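Local structure of NAD(+) phosphorylase MbcT (6FKG) at residues T156-R161 against G165-R170; G8-I13 against W136-Q141; D14-I19 against P107-A112. The protein degrades NAD(+) by phosphorolysis, releasing nicotinamide, and acts as the toxin of a type II toxin-antitoxin pair that the antitoxin MbcA neutralises. One frame throughout, in Å; residues are numbered along the deposited sequence.

Contact 1: residues T156-R161 against G165-R170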
loop_
_atom_site.group_PDB
_atom_site.type_symbol
_atom_site.label_atom_id
_atom_site.label_comp_id
_atom_site.label_asym_id
_atom_site.label_seq_id
_atom_site.Cartn_x
_atom_site.Cartn_y
_atom_site.Cartn_z
ATOM N N THR B 156 28.954 -24.250 11.361
ATOM C CA THR B 156 27.623 -23.664 11.505
ATOM C C THR B 156 27.062 -23.929 12.892
ATOM O O THR B 156 27.036 -25.076 13.344
ATOM C CB THR B 156 26.650 -24.203 10.421
ATOM O OG1 THR B 156 26.666 -25.634 10.422
ATOM C CG2 THR B 156 27.077 -23.738 9.029
ATOM N N ALA B 157 26.637 -22.852 13.564
ATOM C CA ALA B 157 26.078 -22.926 14.917
ATOM C C ALA B 157 27.004 -23.719 15.846
ATOM O O ALA B 157 26.578 -24.637 16.552
ATOM C CB ALA B 157 24.695 -23.539 14.883
ATOM N N TYR B 158 28.279 -23.342 15.801
ATOM C CA TYR B 158 29.357 -23.937 16.571
ATOM C C TYR B 158 28.988 -24.194 18.026
ATOM O O TYR B 158 29.162 -25.303 18.543
ATOM C CB TYR B 158 30.579 -23.011 16.481
ATOM C CG TYR B 158 31.582 -23.151 17.586
ATOM C CD1 TYR B 158 31.900 -22.065 18.399
ATOM C CD2 TYR B 158 32.227 -24.364 17.817
ATOM C CE1 TYR B 158 32.827 -22.191 19.426
ATOM C CE2 TYR B 158 33.154 -24.500 18.834
ATOM C CZ TYR B 158 33.454 -23.414 19.635
ATOM O OH TYR B 158 34.383 -23.558 20.647
ATOM N N GLU B 159 28.462 -23.159 18.669
ATOM C CA GLU B 159 28.186 -23.174 20.103
ATOM C C GLU B 159 27.227 -24.293 20.518
ATOM O O GLU B 159 27.457 -24.969 21.522
ATOM C CB GLU B 159 27.632 -21.807 20.533
ATOM C CG GLU B 159 28.591 -20.616 20.304
ATOM C CD GLU B 159 28.579 -20.053 18.867
ATOM O OE1 GLU B 159 28.030 -20.696 17.946
ATOM O OE2 GLU B 159 29.122 -18.944 18.666
ATOM N N GLN B 160 26.171 -24.495 19.733
ATOM C CA GLN B 160 25.137 -25.488 20.039
ATOM C C GLN B 160 25.483 -26.883 19.551
ATOM O O GLN B 160 24.993 -27.874 20.089
ATOM C CB GLN B 160 23.792 -25.088 19.417
ATOM C CG GLN B 160 23.026 -24.043 20.188
ATOM C CD GLN B 160 23.645 -22.682 20.039
ATOM O OE1 GLN B 160 24.016 -22.274 18.937
ATOM N NE2 GLN B 160 23.775 -21.969 21.151
ATOM N N ARG B 161 26.320 -26.960 18.522
ATOM C CA ARG B 161 26.464 -28.207 17.785
ATOM C C ARG B 161 27.781 -28.936 17.974
ATOM O O ARG B 161 27.951 -30.032 17.447
ATOM C CB ARG B 161 26.259 -27.937 16.309
ATOM C CG ARG B 161 24.993 -27.204 16.061
ATOM C CD ARG B 161 24.288 -27.785 14.896
ATOM N NE ARG B 161 22.859 -27.522 14.953
ATOM C CZ ARG B 161 22.101 -27.483 13.870
ATOM N NH1 ARG B 161 22.678 -27.680 12.699
ATOM N NH2 ARG B 161 20.797 -27.242 13.956
ATOM N N GLY B 165 35.974 -28.677 22.819
ATOM C CA GLY B 165 37.295 -28.812 22.238
ATOM C C GLY B 165 37.365 -29.261 20.790
ATOM O O GLY B 165 38.450 -29.581 20.308
ATOM N N GLN B 166 36.225 -29.299 20.101
ATOM C CA GLN B 166 36.210 -29.603 18.669
ATOM C C GLN B 166 36.829 -28.449 17.894
ATOM O O GLN B 166 37.477 -28.647 16.865
ATOM C CB GLN B 166 34.788 -29.872 18.171
ATOM C CG GLN B 166 34.289 -31.275 18.470
ATOM C CD GLN B 166 33.136 -31.682 17.571
ATOM O OE1 GLN B 166 31.974 -31.470 17.910
ATOM N NE2 GLN B 166 33.454 -32.266 16.418
ATOM N N LEU B 167 36.614 -27.240 18.390
ATOM C CA LEU B 167 37.333 -26.079 17.895
ATOM C C LEU B 167 38.164 -25.522 19.047
ATOM O O LEU B 167 37.633 -25.231 20.109
ATOM C CB LEU B 167 36.377 -25.014 17.360
ATOM C CG LEU B 167 36.048 -24.971 15.872
ATOM C CD1 LEU B 167 35.470 -26.291 15.405
ATOM C CD2 LEU B 167 35.063 -23.846 15.628
ATOM N N GLN B 168 39.468 -25.391 18.841
ATOM C CA GLN B 168 40.344 -24.892 19.892
ATOM C C GLN B 168 41.280 -23.828 19.362
ATOM O O GLN B 168 42.087 -24.095 18.465
ATOM C CB GLN B 168 41.154 -26.034 20.508
ATOM C CG GLN B 168 40.316 -27.023 21.308
ATOM C CD GLN B 168 41.115 -28.229 21.765
ATOM O OE1 GLN B 168 41.789 -28.882 20.966
ATOM N NE2 GLN B 168 41.048 -28.526 23.056
ATOM N N LEU B 169 41.164 -22.621 19.910
ATOM C CA LEU B 169 42.046 -21.520 19.530
ATOM C C LEU B 169 43.449 -21.800 20.052
ATOM O O LEU B 169 43.631 -21.982 21.251
ATOM C CB LEU B 169 41.534 -20.193 20.088
ATOM C CG LEU B 169 42.391 -18.973 19.770
ATOM C CD1 LEU B 169 42.410 -18.725 18.260
ATOM C CD2 LEU B 169 41.895 -17.745 20.530
ATOM N N ARG B 170 44.428 -21.851 19.151
ATOM C CA ARG B 170 45.806 -22.172 19.525
ATOM C C ARG B 170 46.654 -20.921 19.631
ATOM O O ARG B 170 47.533 -20.833 20.469
ATOM C CB ARG B 170 46.446 -23.124 18.509
ATOM C CG ARG B 170 45.888 -24.531 18.517
ATOM C CD ARG B 170 45.628 -25.012 19.940
ATOM N NE ARG B 170 45.728 -26.464 20.042
ATOM C CZ ARG B 170 45.093 -27.199 20.951
ATOM N NH1 ARG B 170 44.292 -26.624 21.842
ATOM N NH2 ARG B 170 45.250 -28.515 20.963
#
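A tyrosine ring laid over a leucine, Tyr158 on Leu167, makes this short-range apolar contact where the helical turn 158-161 folds back over the start of strand 167-174, with only three residues between the two segments. It buries 151 Å² and has no hydrogen bond across it; shape and a CH-pi contact carry it. Leu167 CD2 stands over one face of the phenol ring, 4.0 Å from the Tyr158 ring centroid and 25° off the ring normal, displaced toward the rim rather than over the middle. Beside it, Leu167 CB comes to 3.6 Å from Tyr158 CE2, and the side chains run side by side with opposite headings. With CG of Tyr158 anti to the backbone nitrogen (chi1 157°), the ring reaches out toward the strand although the CB does not aim there. Leu167 chi1, -95°, lies off a staggered value, perhaps to seat CD2 on the ring. Next to this pair, Arg161 O and Gln166 OE1 are 4.3 Å apart, and both accept a hydrogen bond from Gln141 NE2, which ties these two oxygens together. Gln166 OE1 also takes the N-H of Arg163, while its NE2 gives a bond to Thr97 O, so the buried amide is held at both ends. Ala157 is the N-cap of the helical turn, with positive phi. Leu36 packs on Tyr158 and Leu99 of strand 89-103 on Leu167; strand 167-174 pairs antiparallel with strand 89-103, so the turn 158-161 is joined through Leu167 to the central sheet, while Trp136 of helix 126-137 packs on Thr156 and Ala157, just before the turn.

Contact 2: residues G8-I13 against W136-Q141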
loop_
_atom_site.group_PDB
_atom_site.type_symbol
_atom_site.label_atom_id
_atom_site.label_comp_id
_atom_site.label_asym_id
_atom_site.label_seq_id
_atom_site.Cartn_x
_atom_site.Cartn_y
_atom_site.Cartn_z
ATOM N N GLY B 8 14.085 -32.179 -2.123
ATOM C CA GLY B 8 15.037 -32.908 -2.949
ATOM C C GLY B 8 16.478 -32.629 -2.545
ATOM O O GLY B 8 17.285 -33.551 -2.431
ATOM N N LEU B 9 16.799 -31.358 -2.318
ATOM C CA LEU B 9 18.151 -30.979 -1.903
ATOM C C LEU B 9 18.488 -31.503 -0.523
ATOM O O LEU B 9 19.598 -31.981 -0.290
ATOM C CB LEU B 9 18.322 -29.462 -1.926
ATOM C CG LEU B 9 19.680 -28.917 -1.470
ATOM C CD1 LEU B 9 20.776 -29.276 -2.486
ATOM C CD2 LEU B 9 19.593 -27.410 -1.263
ATOM N N VAL B 10 17.533 -31.402 0.401
ATOM C CA VAL B 10 17.737 -31.920 1.741
ATOM C C VAL B 10 18.014 -33.424 1.663
ATOM O O VAL B 10 18.929 -33.926 2.312
ATOM C CB VAL B 10 16.517 -31.644 2.660
ATOM C CG1 VAL B 10 16.696 -32.320 4.007
ATOM C CG2 VAL B 10 16.315 -30.142 2.864
ATOM N N GLN B 11 17.233 -34.135 0.853
ATOM C CA GLN B 11 17.379 -35.582 0.743
ATOM C C GLN B 11 18.747 -35.944 0.183
ATOM O O GLN B 11 19.414 -36.856 0.681
ATOM C CB GLN B 11 16.285 -36.180 -0.141
ATOM C CG GLN B 11 16.127 -37.687 0.017
ATOM C CD GLN B 11 15.338 -38.067 1.269
ATOM O OE1 GLN B 11 14.773 -37.209 1.949
ATOM N NE2 GLN B 11 15.288 -39.363 1.566
ATOM N N ARG B 12 19.165 -35.223 -0.851
ATOM C CA ARG B 12 20.444 -35.506 -1.492
ATOM C C ARG B 12 21.596 -35.264 -0.532
ATOM O O ARG B 12 22.533 -36.054 -0.473
ATOM C CB ARG B 12 20.620 -34.659 -2.750
ATOM C CG ARG B 12 19.740 -35.089 -3.898
ATOM C CD ARG B 12 19.819 -36.589 -4.095
ATOM N NE ARG B 12 19.628 -36.959 -5.490
ATOM C CZ ARG B 12 20.541 -36.787 -6.440
ATOM N NH1 ARG B 12 21.718 -36.244 -6.147
ATOM N NH2 ARG B 12 20.276 -37.154 -7.684
ATOM N N ILE B 13 21.530 -34.171 0.220
ATOM C CA ILE B 13 22.602 -33.857 1.155
ATOM C C ILE B 13 22.652 -34.895 2.281
ATOM O O ILE B 13 23.732 -35.361 2.660
ATOM C CB ILE B 13 22.441 -32.425 1.711
ATOM C CG1 ILE B 13 22.793 -31.420 0.601
ATOM C CG2 ILE B 13 23.335 -32.210 2.935
ATOM C CD1 ILE B 13 22.426 -29.998 0.902
ATOM N N TRP B 136 23.101 -27.343 7.693
ATOM C CA TRP B 136 22.818 -26.894 9.055
ATOM C C TRP B 136 21.485 -27.437 9.542
ATOM O O TRP B 136 21.344 -27.866 10.696
ATOM C CB TRP B 136 22.806 -25.372 9.125
ATOM C CG TRP B 136 22.159 -24.841 10.390
ATOM C CD1 TRP B 136 22.746 -24.715 11.623
ATOM C CD2 TRP B 136 20.810 -24.375 10.535
ATOM N NE1 TRP B 136 21.835 -24.193 12.531
ATOM C CE2 TRP B 136 20.646 -23.970 11.881
ATOM C CE3 TRP B 136 19.728 -24.241 9.649
ATOM C CZ2 TRP B 136 19.444 -23.445 12.362
ATOM C CZ3 TRP B 136 18.527 -23.722 10.134
ATOM C CH2 TRP B 136 18.399 -23.327 11.476
ATOM N N PHE B 137 20.505 -27.415 8.650
ATOM C CA PHE B 137 19.177 -27.916 8.964
ATOM C C PHE B 137 19.226 -29.393 9.363
ATOM O O PHE B 137 18.490 -29.818 10.253
ATOM C CB PHE B 137 18.246 -27.709 7.768
ATOM C CG PHE B 137 16.852 -28.194 8.005
ATOM C CD1 PHE B 137 15.967 -27.438 8.752
ATOM C CD2 PHE B 137 16.430 -29.409 7.491
ATOM C CE1 PHE B 137 14.678 -27.882 8.983
ATOM C CE2 PHE B 137 15.148 -29.860 7.721
ATOM C CZ PHE B 137 14.270 -29.093 8.468
ATOM N N LEU B 138 20.113 -30.157 8.726
ATOM C CA LEU B 138 20.289 -31.587 8.999
ATOM C C LEU B 138 21.214 -31.867 10.186
ATOM O O LEU B 138 21.592 -33.012 10.427
ATOM C CB LEU B 138 20.836 -32.305 7.758
ATOM C CG LEU B 138 19.864 -32.319 6.580
ATOM C CD1 LEU B 138 20.562 -32.780 5.298
ATOM C CD2 LEU B 138 18.669 -33.210 6.909
ATOM N N HIS B 139 21.569 -30.809 10.909
ATOM C CA HIS B 139 22.408 -30.879 12.099
ATOM C C HIS B 139 23.834 -31.314 11.802
ATOM O O HIS B 139 24.505 -31.871 12.659
ATOM C CB HIS B 139 21.778 -31.807 13.152
ATOM C CG HIS B 139 20.607 -31.197 13.850
ATOM N ND1 HIS B 139 19.393 -30.992 13.227
ATOM C CD2 HIS B 139 20.469 -30.724 15.111
ATOM C CE1 HIS B 139 18.556 -30.426 14.077
ATOM N NE2 HIS B 139 19.182 -30.254 15.228
ATOM N N MET B 140 24.301 -31.062 10.586
ATOM C CA MET B 140 25.704 -31.287 10.281
ATOM C C MET B 140 26.506 -30.167 10.929
ATOM O O MET B 140 25.991 -29.075 11.113
ATOM C CB MET B 140 25.939 -31.325 8.772
ATOM C CG MET B 140 25.226 -32.461 8.099
ATOM S SD MET B 140 25.428 -32.457 6.319
ATOM C CE MET B 140 24.709 -34.063 5.905
ATOM N N GLN B 141 27.758 -30.439 11.278
ATOM C CA GLN B 141 28.537 -29.472 12.032
ATOM C C GLN B 141 29.176 -28.431 11.116
ATOM O O GLN B 141 29.601 -27.369 11.565
ATOM C CB GLN B 141 29.602 -30.186 12.859
ATOM C CG GLN B 141 29.017 -31.004 14.002
ATOM C CD GLN B 141 30.083 -31.533 14.922
ATOM O OE1 GLN B 141 31.047 -32.154 14.478
ATOM N NE2 GLN B 141 29.921 -31.292 16.216
#
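The phenyl ring of Phe137 is the flat group nearest to segment 8-13, with its CD2 4.5 Å from Val10 CG1, a loose approach; Leu8 of an MbcA chain packs on the same residue. The indole of Trp136 serves other partners: it stacks with Phe54, takes a cation-pi contact from Arg161, and meets Tyr60 of MbcA with the planes at about 50°. The contact itself is aliphatic, 209 Å² without a hydrogen bond. Leu138 reaches helix 7-16 with both methyls: CD2 lies 3.6 Å from Val10 CG1, while CD1 rests 3.7 Å from Ile13 CG2 and also against the backbone, 3.6 Å from Val10 O. Ile13 holds the same CG2 methyl anti to its backbone nitrogen (chi1 -72°, measured to CG1), which presents it to Leu138 and Met140 together. Met140 is extended beyond CG and delivers CE to 3.8 Å from Ile13 CG2 and 3.6 Å from Ile13 O; its SD is 4.0 Å from Ile13 CG2. Around this cluster, Ala134 and Val131 of helix 126-137 touch Ile13, Leu102 of strand 89-103 touches Ile13 and Met140, and Val7 of MbcA packs on Val10 and Leu138. The helix 126-137 ends here in a Schellman motif: His139, with positive phi, is its C-prime residue, His139 N bonds Trp136 O and Met140 N bonds Ala135 O, and the residues flanking His139, Leu138 and Met140, both turn to helix 7-16.

Contact 3: residues D14-I19 against P107-A112; sequences DARGTI and PQAREA
The guanidinium of Arg16 lies flat against the helix 107-112, one face over Ala109, whose CA stands 3.5 Å above its plane toward the rim. Arg16 NH2 is 3.3 Å from Ala109 CB, a snug approach, and CZ is 3.7 Å from Ala109 CA. The amide of Gln108 stands at the edge of the same group: Gln108 NE2 lies in the guanidinium plane, 3.7 Å from Arg16 NH1, with the two planes 81° apart. Both atoms are N-H donors, so this is contact and not a hydrogen bond. The bend of Arg16 at chi2 (-67°) brings its CD to 3.9 Å from Ala112 CB, and the one at chi3 (-54°) turns the guanidinium onto Ala109. Gln108, by contrast, is extended beyond CG, which brings its NE2 to the guanidinium edge. The 164 Å² contact is thus van der Waals packing of a charged group on two alanines, with a glutamine amide at its edge. Leu102 of strand 89-103 also touches Arg16, Thr106 OG1 bonds Ala109 N at the start of helix 107-112, and Glu111 forms a salt bridge with Arg39 of MbcA; past Gly17, strand 19-30 departs to pair antiparallel with strand 89-103.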
loop_
_atom_site.group_PDB
_atom_site.type_symbol
_atom_site.label_atom_id
_atom_site.label_comp_id
_atom_site.label_asym_id
_atom_site.label_seq_id
_atom_site.Cartn_x
_atom_site.Cartn_y
_atom_site.Cartn_z
ATOM N N ASP B 14 21.492 -35.276 2.802
ATOM C CA ASP B 14 21.432 -36.348 3.801
ATOM C C ASP B 14 22.070 -37.637 3.281
ATOM O O ASP B 14 22.794 -38.323 4.010
ATOM C CB ASP B 14 19.982 -36.622 4.217
ATOM C CG ASP B 14 19.864 -37.776 5.207
ATOM O OD1 ASP B 14 20.024 -37.547 6.419
ATOM O OD2 ASP B 14 19.613 -38.917 4.772
ATOM N N ALA B 15 21.791 -37.964 2.019
ATOM C CA ALA B 15 22.348 -39.158 1.383
ATOM C C ALA B 15 23.866 -39.088 1.307
ATOM O O ALA B 15 24.540 -40.105 1.454
ATOM C CB ALA B 15 21.761 -39.343 -0.009
ATOM N N ARG B 16 24.407 -37.894 1.065
ATOM C CA ARG B 16 25.862 -37.715 1.059
ATOM C C ARG B 16 26.441 -38.003 2.439
ATOM O O ARG B 16 27.514 -38.593 2.566
ATOM C CB ARG B 16 26.256 -36.294 0.642
ATOM C CG ARG B 16 25.787 -35.851 -0.731
ATOM C CD ARG B 16 26.466 -36.632 -1.834
ATOM N NE ARG B 16 27.926 -36.592 -1.745
ATOM C CZ ARG B 16 28.728 -37.236 -2.586
ATOM N NH1 ARG B 16 28.207 -37.953 -3.571
ATOM N NH2 ARG B 16 30.047 -37.169 -2.446
ATOM N N GLY B 17 25.728 -37.565 3.472
ATOM C CA GLY B 17 26.198 -37.721 4.832
ATOM C C GLY B 17 27.430 -36.880 5.115
ATOM O O GLY B 17 27.770 -35.964 4.357
ATOM N N THR B 18 28.098 -37.197 6.215
ATOM C CA THR B 18 29.221 -36.411 6.703
ATOM C C THR B 18 30.480 -37.248 6.755
ATOM O O THR B 18 30.422 -38.480 6.694
ATOM C CB THR B 18 28.967 -35.859 8.120
ATOM O OG1 THR B 18 28.736 -36.954 9.010
ATOM C CG2 THR B 18 27.769 -34.923 8.155
ATOM N N ILE B 19 31.616 -36.566 6.868
ATOM C CA ILE B 19 32.864 -37.205 7.265
ATOM C C ILE B 19 33.369 -36.492 8.512
ATOM O O ILE B 19 32.987 -35.351 8.772
ATOM C CB ILE B 19 33.945 -37.149 6.164
ATOM C CG1 ILE B 19 34.337 -35.701 5.876
ATOM C CG2 ILE B 19 33.475 -37.863 4.901
ATOM C CD1 ILE B 19 35.524 -35.575 4.931
ATOM N N PRO B 107 34.574 -33.024 -7.016
ATOM C CA PRO B 107 33.620 -32.612 -8.052
ATOM C C PRO B 107 32.368 -33.487 -8.070
ATOM O O PRO B 107 31.281 -32.985 -8.360
ATOM C CB PRO B 107 34.426 -32.767 -9.347
ATOM C CG PRO B 107 35.470 -33.775 -9.018
ATOM C CD PRO B 107 35.841 -33.497 -7.598
ATOM N N GLN B 108 32.514 -34.768 -7.750
ATOM C CA GLN B 108 31.358 -35.659 -7.665
ATOM C C GLN B 108 30.342 -35.154 -6.628
ATOM O O GLN B 108 29.125 -35.149 -6.864
ATOM C CB GLN B 108 31.796 -37.080 -7.319
ATOM C CG GLN B 108 30.753 -37.869 -6.535
ATOM C CD GLN B 108 31.018 -39.363 -6.529
ATOM O OE1 GLN B 108 31.629 -39.899 -7.456
ATOM N NE2 GLN B 108 30.547 -40.046 -5.488
ATOM N N ALA B 109 30.854 -34.731 -5.478
ATOM C CA ALA B 109 29.999 -34.247 -4.402
ATOM C C ALA B 109 29.316 -32.945 -4.800
ATOM O O ALA B 109 28.137 -32.763 -4.538
ATOM C CB ALA B 109 30.806 -34.059 -3.120
ATOM N N ARG B 110 30.053 -32.043 -5.437
ATOM C CA ARG B 110 29.469 -30.771 -5.845
ATOM C C ARG B 110 28.390 -31.002 -6.903
ATOM O O ARG B 110 27.331 -30.373 -6.866
ATOM C CB ARG B 110 30.556 -29.811 -6.351
ATOM C CG ARG B 110 31.488 -29.337 -5.235
ATOM C CD ARG B 110 32.482 -28.254 -5.668
ATOM N NE ARG B 110 33.395 -28.683 -6.725
ATOM C CZ ARG B 110 34.536 -29.333 -6.516
ATOM N NH1 ARG B 110 34.916 -29.630 -5.283
ATOM N NH2 ARG B 110 35.301 -29.684 -7.542
ATOM N N GLU B 111 28.646 -31.927 -7.824
ATOM C CA GLU B 111 27.664 -32.258 -8.855
ATOM C C GLU B 111 26.394 -32.855 -8.241
ATOM O O GLU B 111 25.279 -32.593 -8.704
ATOM C CB GLU B 111 28.265 -33.226 -9.874
ATOM C CG GLU B 111 27.267 -33.756 -10.898
ATOM C CD GLU B 111 26.517 -32.651 -11.626
ATOM O OE1 GLU B 111 27.160 -31.663 -12.041
ATOM O OE2 GLU B 111 25.283 -32.774 -11.783
ATOM N N ALA B 112 26.568 -33.650 -7.191
ATOM C CA ALA B 112 25.442 -34.301 -6.532
ATOM C C ALA B 112 24.493 -33.297 -5.878
ATOM O O ALA B 112 23.297 -33.577 -5.743
ATOM C CB ALA B 112 25.947 -35.299 -5.498
#

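Contacts 2 and 3 share helix 7-16 and lie on one side of the chain's centre, their centres about 10 Å apart; they touch, for example where Met140 CG meets Thr18 CG2 at 3.5 Å. Contact 3 is nested within the loop that contact 2 closes, and contact 1 follows both along the chain. Contact 1 lies about 19 Å from contact 2 and 23 Å from contact 3, centre to centre. A probable hydrogen bond from Arg161 NH1 to Trp136 O links contacts 1 and 2. Contact 2 joins helix 7-16 to the end of helix 126-137, contact 3 joins it to helix 107-112, and only contact 1 has a sheet strand as one side; strand 89-103 touches residues of all three, and residues of each meet MbcA.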